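Local coordinates for kinectin 1 (Kinesin receptor) (Legionella pneumophila, PDB 4MU6), which is a Legionella effector (LegC3) of unknown molecular function, probably membrane-bound, represented here by its long, almost wholly helical N-terminal domain, at residues Glu12-His17 with Asp256-Pro261; Glu16-Phe21 with Leu264-Lys269. One frame throughout, in Å; residues are numbered along the deposited sequence.

How the contacts relate
Both contacts join helix 10-22 to helix 227-273 at one end of the elongated N-terminal domain, with centres about 9 Å apart. In contact 1, the more deeply placed, Val14 makes an apolar contact with partly exposed Ile258 and rests on buried Asn259, with no hydrogen bond between the segments. Contact 2 lies one turn further along helix 10-22 and about two turns further along helix 227-273: Ile18 continues the apolar line, while Lys19, Glu266 and Lys269 form a charged fringe outside it. Ile18 also connects the two, since its CD1 lies 4.0 Å from Asn259 O. Chemistry thus changes from branched hydrocarbon inside to charged groups at the surface, whose salt bridge lies within helix 227-273.

Contact 1: Glu12-His17 with Asp256-Pro261; sequences ELVTEH and DQINYP
In this interhelical packing of the LegC3 N-terminal helical domain, Val14 of helix 10-22 is the one residue of Glu12-His17 that meets Asp256-Pro261, on helix 227-273, and its two methyls divide the work. CG2 meets CD1 of Ile258 at 3.9 Å, a hydrocarbon contact, while CG1 turns to the backbone and amide of Asn259. The main chains come close here, Val14 CA and Asn259 CA being 6.6 Å apart, and a short, branched valine suits so narrow a gap; Ala255 and Leu262 of the same long helix also touch it.

In Ile258, CG1 sits between the backbone N and the carbonyl carbon (chi1 65°), and from there the extended chain carries CD1 across to Val14 CG2. Helix 227-273 is kinked at Pro261, whose ring nitrogen carries no hydrogen to give to the preceding turn, and the bond from Asn259 N to Asp256 O is long and weak at 3.5 Å.

Asn259 is buried, yet its polar end is provided for. Its OD1 accepts a hydrogen bond from the backbone N of Ile42, which joins the long helix to the segment ahead of helix 43-105 and limits rotation of the amide. The OH of neighbouring Tyr260 is hydrogen-bonded to Ile36 O. Across the interface, the side chains of Val14 and Asn259 cross at about a right angle, leaving Val14 CG1 4.1 Å from Asn259 ND2.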
ATOM      1  N   GLU A  12      13.835  32.529 -10.455  1.00 45.44           N
ATOM      2  CA  GLU A  12      14.870  32.665  -9.442  1.00 48.70           C
ATOM      3  C   GLU A  12      15.884  31.511  -9.503  1.00 48.16           C
ATOM      4  O   GLU A  12      17.067  31.700  -9.223  1.00 51.36           O
ATOM      5  CB  GLU A  12      14.210  32.734  -8.073  1.00 55.31           C
ATOM      6  CG  GLU A  12      15.112  33.132  -6.945  1.00 65.96           C
ATOM      7  CD  GLU A  12      14.357  33.198  -5.638  1.00 85.88           C
ATOM      8  OE1 GLU A  12      13.118  33.363  -5.683  1.00 90.40           O
ATOM      9  OE2 GLU A  12      14.992  33.068  -4.569  1.00 95.52           O
ATOM     10  N   LEU A  13      15.427  30.322  -9.880  1.00 42.14           N
ATOM     11  CA  LEU A  13      16.339  29.181  -9.986  1.00 48.58           C
ATOM     12  C   LEU A  13      17.312  29.362 -11.149  1.00 48.04           C
ATOM     13  O   LEU A  13      18.525  29.195 -10.994  1.00 42.79           O
ATOM     14  CB  LEU A  13      15.573  27.866 -10.142  1.00 43.67           C
ATOM     15  CG  LEU A  13      16.437  26.607 -10.303  1.00 43.08           C
ATOM     16  CD1 LEU A  13      17.317  26.417  -9.097  1.00 44.44           C
ATOM     17  CD2 LEU A  13      15.573  25.381 -10.503  1.00 48.71           C
ATOM     18  N   VAL A  14      16.775  29.703 -12.315  1.00 42.94           N
ATOM     19  CA  VAL A  14      17.608  29.903 -13.496  1.00 39.88           C
ATOM     20  C   VAL A  14      18.617  31.023 -13.250  1.00 34.35           C
ATOM     21  O   VAL A  14      19.793  30.905 -13.610  1.00 34.04           O
ATOM     22  CB  VAL A  14      16.746  30.191 -14.741  1.00 39.81           C
ATOM     23  CG1 VAL A  14      17.613  30.391 -15.975  1.00 29.04           C
ATOM     24  CG2 VAL A  14      15.758  29.032 -14.962  1.00 44.22           C
ATOM     25  N   THR A  15      18.164  32.082 -12.589  1.00 40.20           N
ATOM     26  CA  THR A  15      19.017  33.227 -12.299  1.00 47.14           C
ATOM     27  C   THR A  15      20.190  32.821 -11.420  1.00 47.85           C
ATOM     28  O   THR A  15      21.335  33.211 -11.671  1.00 47.17           O
ATOM     29  CB  THR A  15      18.233  34.348 -11.593  1.00 45.60           C
ATOM     30  OG1 THR A  15      17.216  34.841 -12.469  1.00 40.55           O
ATOM     31  CG2 THR A  15      19.159  35.491 -11.225  1.00 48.86           C
ATOM     32  N   GLU A  16      19.892  32.036 -10.391  1.00 43.61           N
ATOM     33  CA  GLU A  16      20.920  31.569  -9.477  1.00 46.60           C
ATOM     34  C   GLU A  16      21.958  30.778 -10.252  1.00 40.54           C
ATOM     35  O   GLU A  16      23.158  30.944 -10.046  1.00 39.20           O
ATOM     36  CB  GLU A  16      20.311  30.712  -8.375  1.00 56.57           C
ATOM     37  CG  GLU A  16      21.302  30.292  -7.295  1.00 72.41           C
ATOM     38  CD  GLU A  16      20.765  29.175  -6.397  1.00 84.33           C
ATOM     39  OE1 GLU A  16      20.898  29.287  -5.158  1.00 90.18           O
ATOM     40  OE2 GLU A  16      20.217  28.180  -6.927  1.00 84.89           O
ATOM     41  N   HIS A  17      21.495  29.939 -11.171  1.00 39.65           N
ATOM     42  CA  HIS A  17      22.413  29.139 -11.975  1.00 38.14           C
ATOM     43  C   HIS A  17      23.174  29.951 -13.033  1.00 33.52           C
ATOM     44  O   HIS A  17      24.306  29.621 -13.384  1.00 36.32           O
ATOM     45  CB  HIS A  17      21.687  27.955 -12.601  1.00 41.24           C
ATOM     46  CG  HIS A  17      21.362  26.873 -11.621  1.00 45.81           C
ATOM     47  ND1 HIS A  17      22.034  25.672 -11.591  1.00 44.70           N
ATOM     48  CD2 HIS A  17      20.451  26.821 -10.620  1.00 43.45           C
ATOM     49  CE1 HIS A  17      21.543  24.920 -10.623  1.00 49.93           C
ATOM     50  NE2 HIS A  17      20.580  25.593 -10.019  1.00 48.19           N
ATOM     51  N   ASP A 256      13.855  26.290 -19.688  1.00 37.02           N
ATOM     52  CA  ASP A 256      14.405  26.335 -21.037  1.00 39.71           C
ATOM     53  C   ASP A 256      13.971  27.620 -21.742  1.00 46.11           C
ATOM     54  O   ASP A 256      14.781  28.300 -22.366  1.00 43.24           O
ATOM     55  CB  ASP A 256      13.924  25.124 -21.842  1.00 46.16           C
ATOM     56  CG  ASP A 256      14.381  25.159 -23.293  1.00 52.84           C
ATOM     57  OD1 ASP A 256      13.799  25.926 -24.100  1.00 54.01           O
ATOM     58  OD2 ASP A 256      15.316  24.404 -23.628  1.00 50.23           O
ATOM     59  N   GLN A 257      12.685  27.945 -21.639  1.00 41.86           N
ATOM     60  CA  GLN A 257      12.123  29.098 -22.345  1.00 45.70           C
ATOM     61  C   GLN A 257      12.748  30.429 -21.939  1.00 38.95           C
ATOM     62  O   GLN A 257      12.904  31.328 -22.763  1.00 45.72           O
ATOM     63  CB  GLN A 257      10.612  29.171 -22.123  1.00 43.22           C
ATOM     64  CG  GLN A 257       9.819  28.134 -22.877  1.00 60.72           C
ATOM     65  CD  GLN A 257       9.838  28.374 -24.370  1.00 70.95           C
ATOM     66  OE1 GLN A 257      10.698  27.852 -25.085  1.00 75.51           O
ATOM     67  NE2 GLN A 257       8.887  29.171 -24.853  1.00 70.24           N
ATOM     68  N   ILE A 258      13.105  30.549 -20.666  1.00 36.82           N
ATOM     69  CA  ILE A 258      13.543  31.829 -20.128  1.00 43.06           C
ATOM     70  C   ILE A 258      15.058  31.943 -19.944  1.00 40.08           C
ATOM     71  O   ILE A 258      15.548  32.989 -19.549  1.00 38.67           O
ATOM     72  CB  ILE A 258      12.878  32.104 -18.770  1.00 40.58           C
ATOM     73  CG1 ILE A 258      13.355  31.081 -17.736  1.00 38.03           C
ATOM     74  CG2 ILE A 258      11.357  32.091 -18.903  1.00 37.57           C
ATOM     75  CD1 ILE A 258      12.903  31.391 -16.321  1.00 36.46           C
ATOM     76  N   ASN A 259      15.783  30.859 -20.212  1.00 39.04           N
ATOM     77  CA  ASN A 259      17.228  30.799 -20.020  1.00 33.71           C
ATOM     78  C   ASN A 259      17.965  31.903 -20.787  1.00 38.99           C
ATOM     79  O   ASN A 259      18.682  32.716 -20.194  1.00 32.22           O
ATOM     80  CB  ASN A 259      17.743  29.428 -20.465  1.00 35.17           C
ATOM     81  CG  ASN A 259      19.227  29.221 -20.182  1.00 37.21           C
ATOM     82  OD1 ASN A 259      20.075  29.667 -20.952  1.00 40.27           O
ATOM     83  ND2 ASN A 259      19.544  28.488 -19.101  1.00 26.59           N
ATOM     84  N   TYR A 260      17.797  31.925 -22.104  1.00 37.13           N
ATOM     85  CA  TYR A 260      18.546  32.854 -22.938  1.00 39.77           C
ATOM     86  C   TYR A 260      18.339  34.343 -22.596  1.00 41.33           C
ATOM     87  O   TYR A 260      19.320  35.072 -22.439  1.00 41.10           O
ATOM     88  CB  TYR A 260      18.318  32.590 -24.434  1.00 36.31           C
ATOM     89  CG  TYR A 260      19.094  33.555 -25.295  1.00 36.23           C
ATOM     90  CD1 TYR A 260      20.439  33.347 -25.548  1.00 28.81           C
ATOM     91  CD2 TYR A 260      18.485  34.691 -25.841  1.00 34.66           C
ATOM     92  CE1 TYR A 260      21.169  34.232 -26.327  1.00 33.44           C
ATOM     93  CE2 TYR A 260      19.207  35.591 -26.614  1.00 28.52           C
ATOM     94  CZ  TYR A 260      20.550  35.357 -26.849  1.00 29.27           C
ATOM     95  OH  TYR A 260      21.285  36.218 -27.618  1.00 34.25           O
ATOM     96  N   PRO A 261      17.074  34.805 -22.485  1.00 42.22           N
ATOM     97  CA  PRO A 261      16.935  36.242 -22.196  1.00 41.91           C
ATOM     98  C   PRO A 261      17.528  36.625 -20.835  1.00 43.65           C
ATOM     99  O   PRO A 261      18.080  37.717 -20.693  1.00 32.96           O
ATOM    100  CB  PRO A 261      15.421  36.476 -22.203  1.00 41.14           C
ATOM    101  CG  PRO A 261      14.835  35.300 -22.964  1.00 42.32           C
ATOM    102  CD  PRO A 261      15.773  34.149 -22.732  1.00 33.70           C
TER

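Contact 2: Glu16-Phe21 with Leu264-Lys269; sequences EHIKQF and LEELQK
Lys269 NZ lies 2.9 Å from Glu266 OE2 in a salt bridge within helix 227-273, and the same carboxylate has Lys19 of helix 10-22 laid across it. The ammonium approaches OE2 on its syn side, 17° out of the carboxylate plane, and makes a weaker second bond to OE1 at 3.2 Å. The three-residue separation, close to one helical turn, brings Lys269 to the Glu266 carboxylate, which the two bonds restrain.

Glu266 can offer both halves of its side chain because the chain bends at its second torsion (chi2 -62°). Its aliphatic base faces the buried Ile18, whose CG2 comes to 3.5 Å from Glu266 CB and also touches CG; its carboxylate then folds toward the exposed side, where the two lysines lie. A glutamate suits this boundary, being hydrocarbon at the root and charged at the end. The branched Ile18 is equally apt on the inner side, where Leu262 packs on it as well.

The extended chain of exposed Lys19 crosses the carboxylate at a slant, with CG 4.0 Å from Glu266 OE1 and CE about equally far from both oxygens. Its NZ stays 5.1 Å from OE2, too far for a direct salt bridge, and stands 4.5 Å from Lys269 NZ, a pair of like charges.

The axes of 16-21 and 264-269 run in roughly the same direction, 37° apart, with a closest approach of 10.1 Å. No hydrogen bond joins these two segments, so the hold between them is mainly apolar contact inside; at the surface the carboxylate near both ammonium groups probably offsets part of their mutual repulsion, and the net electrostatic effect is likely modest.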
ATOM      1  N   GLU A  16      19.892  32.036 -10.391  1.00 43.61           N
ATOM      2  CA  GLU A  16      20.920  31.569  -9.477  1.00 46.60           C
ATOM      3  C   GLU A  16      21.958  30.778 -10.252  1.00 40.54           C
ATOM      4  O   GLU A  16      23.158  30.944 -10.046  1.00 39.20           O
ATOM      5  CB  GLU A  16      20.311  30.712  -8.375  1.00 56.57           C
ATOM      6  CG  GLU A  16      21.302  30.292  -7.295  1.00 72.41           C
ATOM      7  CD  GLU A  16      20.765  29.175  -6.397  1.00 84.33           C
ATOM      8  OE1 GLU A  16      20.898  29.287  -5.158  1.00 90.18           O
ATOM      9  OE2 GLU A  16      20.217  28.180  -6.927  1.00 84.89           O
ATOM     10  N   HIS A  17      21.495  29.939 -11.171  1.00 39.65           N
ATOM     11  CA  HIS A  17      22.413  29.139 -11.975  1.00 38.14           C
ATOM     12  C   HIS A  17      23.174  29.951 -13.033  1.00 33.52           C
ATOM     13  O   HIS A  17      24.306  29.621 -13.384  1.00 36.32           O
ATOM     14  CB  HIS A  17      21.687  27.955 -12.601  1.00 41.24           C
ATOM     15  CG  HIS A  17      21.362  26.873 -11.621  1.00 45.81           C
ATOM     16  ND1 HIS A  17      22.034  25.672 -11.591  1.00 44.70           N
ATOM     17  CD2 HIS A  17      20.451  26.821 -10.620  1.00 43.45           C
ATOM     18  CE1 HIS A  17      21.543  24.920 -10.623  1.00 49.93           C
ATOM     19  NE2 HIS A  17      20.580  25.593 -10.019  1.00 48.19           N
ATOM     20  N   ILE A  18      22.549  31.000 -13.551  1.00 38.59           N
ATOM     21  CA  ILE A  18      23.257  31.910 -14.449  1.00 39.65           C
ATOM     22  C   ILE A  18      24.343  32.656 -13.692  1.00 38.86           C
ATOM     23  O   ILE A  18      25.472  32.760 -14.162  1.00 39.18           O
ATOM     24  CB  ILE A  18      22.313  32.930 -15.077  1.00 39.95           C
ATOM     25  CG1 ILE A  18      21.413  32.235 -16.088  1.00 35.80           C
ATOM     26  CG2 ILE A  18      23.105  34.073 -15.754  1.00 33.32           C
ATOM     27  CD1 ILE A  18      20.238  33.075 -16.480  1.00 29.12           C
ATOM     28  N   LYS A  19      23.995  33.179 -12.519  1.00 34.30           N
ATOM     29  CA  LYS A  19      24.960  33.906 -11.706  1.00 39.24           C
ATOM     30  C   LYS A  19      26.163  33.031 -11.349  1.00 46.25           C
ATOM     31  O   LYS A  19      27.312  33.484 -11.410  1.00 45.36           O
ATOM     32  CB  LYS A  19      24.292  34.458 -10.445  1.00 45.72           C
ATOM     33  CG  LYS A  19      23.393  35.671 -10.681  1.00 48.49           C
ATOM     34  CD  LYS A  19      22.842  36.182  -9.366  1.00 49.18           C
ATOM     35  CE  LYS A  19      22.070  37.467  -9.547  1.00 61.39           C
ATOM     36  NZ  LYS A  19      22.164  38.315  -8.321  1.00 70.08           N
ATOM     37  N   GLN A  20      25.899  31.773 -10.994  1.00 47.09           N
ATOM     38  CA  GLN A  20      26.969  30.851 -10.631  1.00 47.22           C
ATOM     39  C   GLN A  20      27.916  30.631 -11.811  1.00 46.79           C
ATOM     40  O   GLN A  20      29.138  30.588 -11.650  1.00 43.79           O
ATOM     41  CB  GLN A  20      26.393  29.524 -10.126  1.00 56.98           C
ATOM     42  CG  GLN A  20      27.446  28.475  -9.836  1.00 66.38           C
ATOM     43  CD  GLN A  20      28.471  28.957  -8.835  1.00 79.63           C
ATOM     44  OE1 GLN A  20      28.153  29.716  -7.917  1.00 84.64           O
ATOM     45  NE2 GLN A  20      29.716  28.529  -9.011  1.00 84.42           N
ATOM     46  N   PHE A  21      27.338  30.514 -13.001  1.00 41.44           N
ATOM     47  CA  PHE A  21      28.110  30.350 -14.223  1.00 33.61           C
ATOM     48  C   PHE A  21      28.958  31.593 -14.498  1.00 42.92           C
ATOM     49  O   PHE A  21      30.140  31.487 -14.820  1.00 37.53           O
ATOM     50  CB  PHE A  21      27.143  30.092 -15.374  1.00 34.62           C
ATOM     51  CG  PHE A  21      27.804  29.930 -16.721  1.00 39.22           C
ATOM     52  CD1 PHE A  21      28.030  31.032 -17.538  1.00 33.33           C
ATOM     53  CD2 PHE A  21      28.155  28.677 -17.186  1.00 37.92           C
ATOM     54  CE1 PHE A  21      28.610  30.885 -18.786  1.00 32.89           C
ATOM     55  CE2 PHE A  21      28.737  28.524 -18.431  1.00 34.46           C
ATOM     56  CZ  PHE A  21      28.970  29.628 -19.226  1.00 37.51           C
ATOM     57  N   LEU A 264      21.364  36.921 -21.120  1.00 35.44           N
ATOM     58  CA  LEU A 264      21.750  38.148 -21.800  1.00 36.11           C
ATOM     59  C   LEU A 264      21.757  39.323 -20.811  1.00 35.74           C
ATOM     60  O   LEU A 264      22.710  40.102 -20.772  1.00 40.88           O
ATOM     61  CB  LEU A 264      20.826  38.400 -22.993  1.00 35.74           C
ATOM     62  CG  LEU A 264      21.537  38.863 -24.268  1.00 51.69           C
ATOM     63  CD1 LEU A 264      22.527  37.809 -24.766  1.00 48.47           C
ATOM     64  CD2 LEU A 264      20.529  39.237 -25.360  1.00 46.80           C
ATOM     65  N   GLU A 265      20.712  39.421 -19.993  1.00 40.29           N
ATOM     66  CA  GLU A 265      20.627  40.436 -18.933  1.00 45.38           C
ATOM     67  C   GLU A 265      21.791  40.352 -17.953  1.00 44.31           C
ATOM     68  O   GLU A 265      22.413  41.363 -17.598  1.00 40.33           O
ATOM     69  CB  GLU A 265      19.318  40.282 -18.140  1.00 49.73           C
ATOM     70  CG  GLU A 265      18.057  40.690 -18.880  1.00 66.58           C
ATOM     71  CD  GLU A 265      17.892  42.200 -18.978  1.00 83.56           C
ATOM     72  OE1 GLU A 265      18.545  42.920 -18.191  1.00 93.47           O
ATOM     73  OE2 GLU A 265      17.112  42.666 -19.842  1.00 85.51           O
ATOM     74  N   GLU A 266      22.081  39.141 -17.492  1.00 38.16           N
ATOM     75  CA  GLU A 266      23.115  38.982 -16.486  1.00 42.19           C
ATOM     76  C   GLU A 266      24.497  39.176 -17.075  1.00 36.83           C
ATOM     77  O   GLU A 266      25.423  39.530 -16.369  1.00 38.83           O
ATOM     78  CB  GLU A 266      23.016  37.617 -15.809  1.00 42.78           C
ATOM     79  CG  GLU A 266      21.868  37.517 -14.827  1.00 52.34           C
ATOM     80  CD  GLU A 266      22.012  38.495 -13.679  1.00 56.33           C
ATOM     81  OE1 GLU A 266      23.164  38.756 -13.272  1.00 52.72           O
ATOM     82  OE2 GLU A 266      20.979  39.007 -13.193  1.00 60.54           O
ATOM     83  N   LEU A 267      24.629  38.929 -18.372  1.00 36.58           N
ATOM     84  CA  LEU A 267      25.925  38.978 -19.016  1.00 32.76           C
ATOM     85  C   LEU A 267      26.332  40.432 -19.130  1.00 40.08           C
ATOM     86  O   LEU A 267      27.508  40.778 -18.956  1.00 41.10           O
ATOM     87  CB  LEU A 267      25.849  38.359 -20.404  1.00 32.30           C
ATOM     88  CG  LEU A 267      27.120  38.507 -21.237  1.00 32.40           C
ATOM     89  CD1 LEU A 267      28.264  37.754 -20.558  1.00 34.43           C
ATOM     90  CD2 LEU A 267      26.896  38.000 -22.651  1.00 30.67           C
ATOM     91  N   GLN A 268      25.340  41.271 -19.416  1.00 35.90           N
ATOM     92  CA  GLN A 268      25.532  42.710 -19.491  1.00 44.12           C
ATOM     93  C   GLN A 268      26.109  43.189 -18.157  1.00 50.32           C
ATOM     94  O   GLN A 268      27.117  43.909 -18.133  1.00 50.87           O
ATOM     95  CB  GLN A 268      24.207  43.408 -19.830  1.00 44.00           C
ATOM     96  CG  GLN A 268      24.317  44.895 -20.130  1.00 72.56           C
ATOM     97  CD  GLN A 268      24.882  45.197 -21.518  1.00 81.22           C
ATOM     98  OE1 GLN A 268      26.095  45.136 -21.736  1.00 74.29           O
ATOM     99  NE2 GLN A 268      24.000  45.539 -22.459  1.00 84.85           N
ATOM    100  N   LYS A 269      25.507  42.746 -17.052  1.00 44.50           N
ATOM    101  CA  LYS A 269      25.994  43.106 -15.717  1.00 40.01           C
ATOM    102  C   LYS A 269      27.425  42.648 -15.506  1.00 45.54           C
ATOM    103  O   LYS A 269      28.269  43.417 -15.060  1.00 56.55           O
ATOM    104  CB  LYS A 269      25.090  42.536 -14.624  1.00 44.75           C
ATOM    105  CG  LYS A 269      23.686  43.117 -14.633  1.00 45.84           C
ATOM    106  CD  LYS A 269      22.680  42.215 -13.943  1.00 51.31           C
ATOM    107  CE  LYS A 269      22.825  42.235 -12.426  1.00 63.93           C
ATOM    108  NZ  LYS A 269      21.873  41.291 -11.739  1.00 64.91           N
TER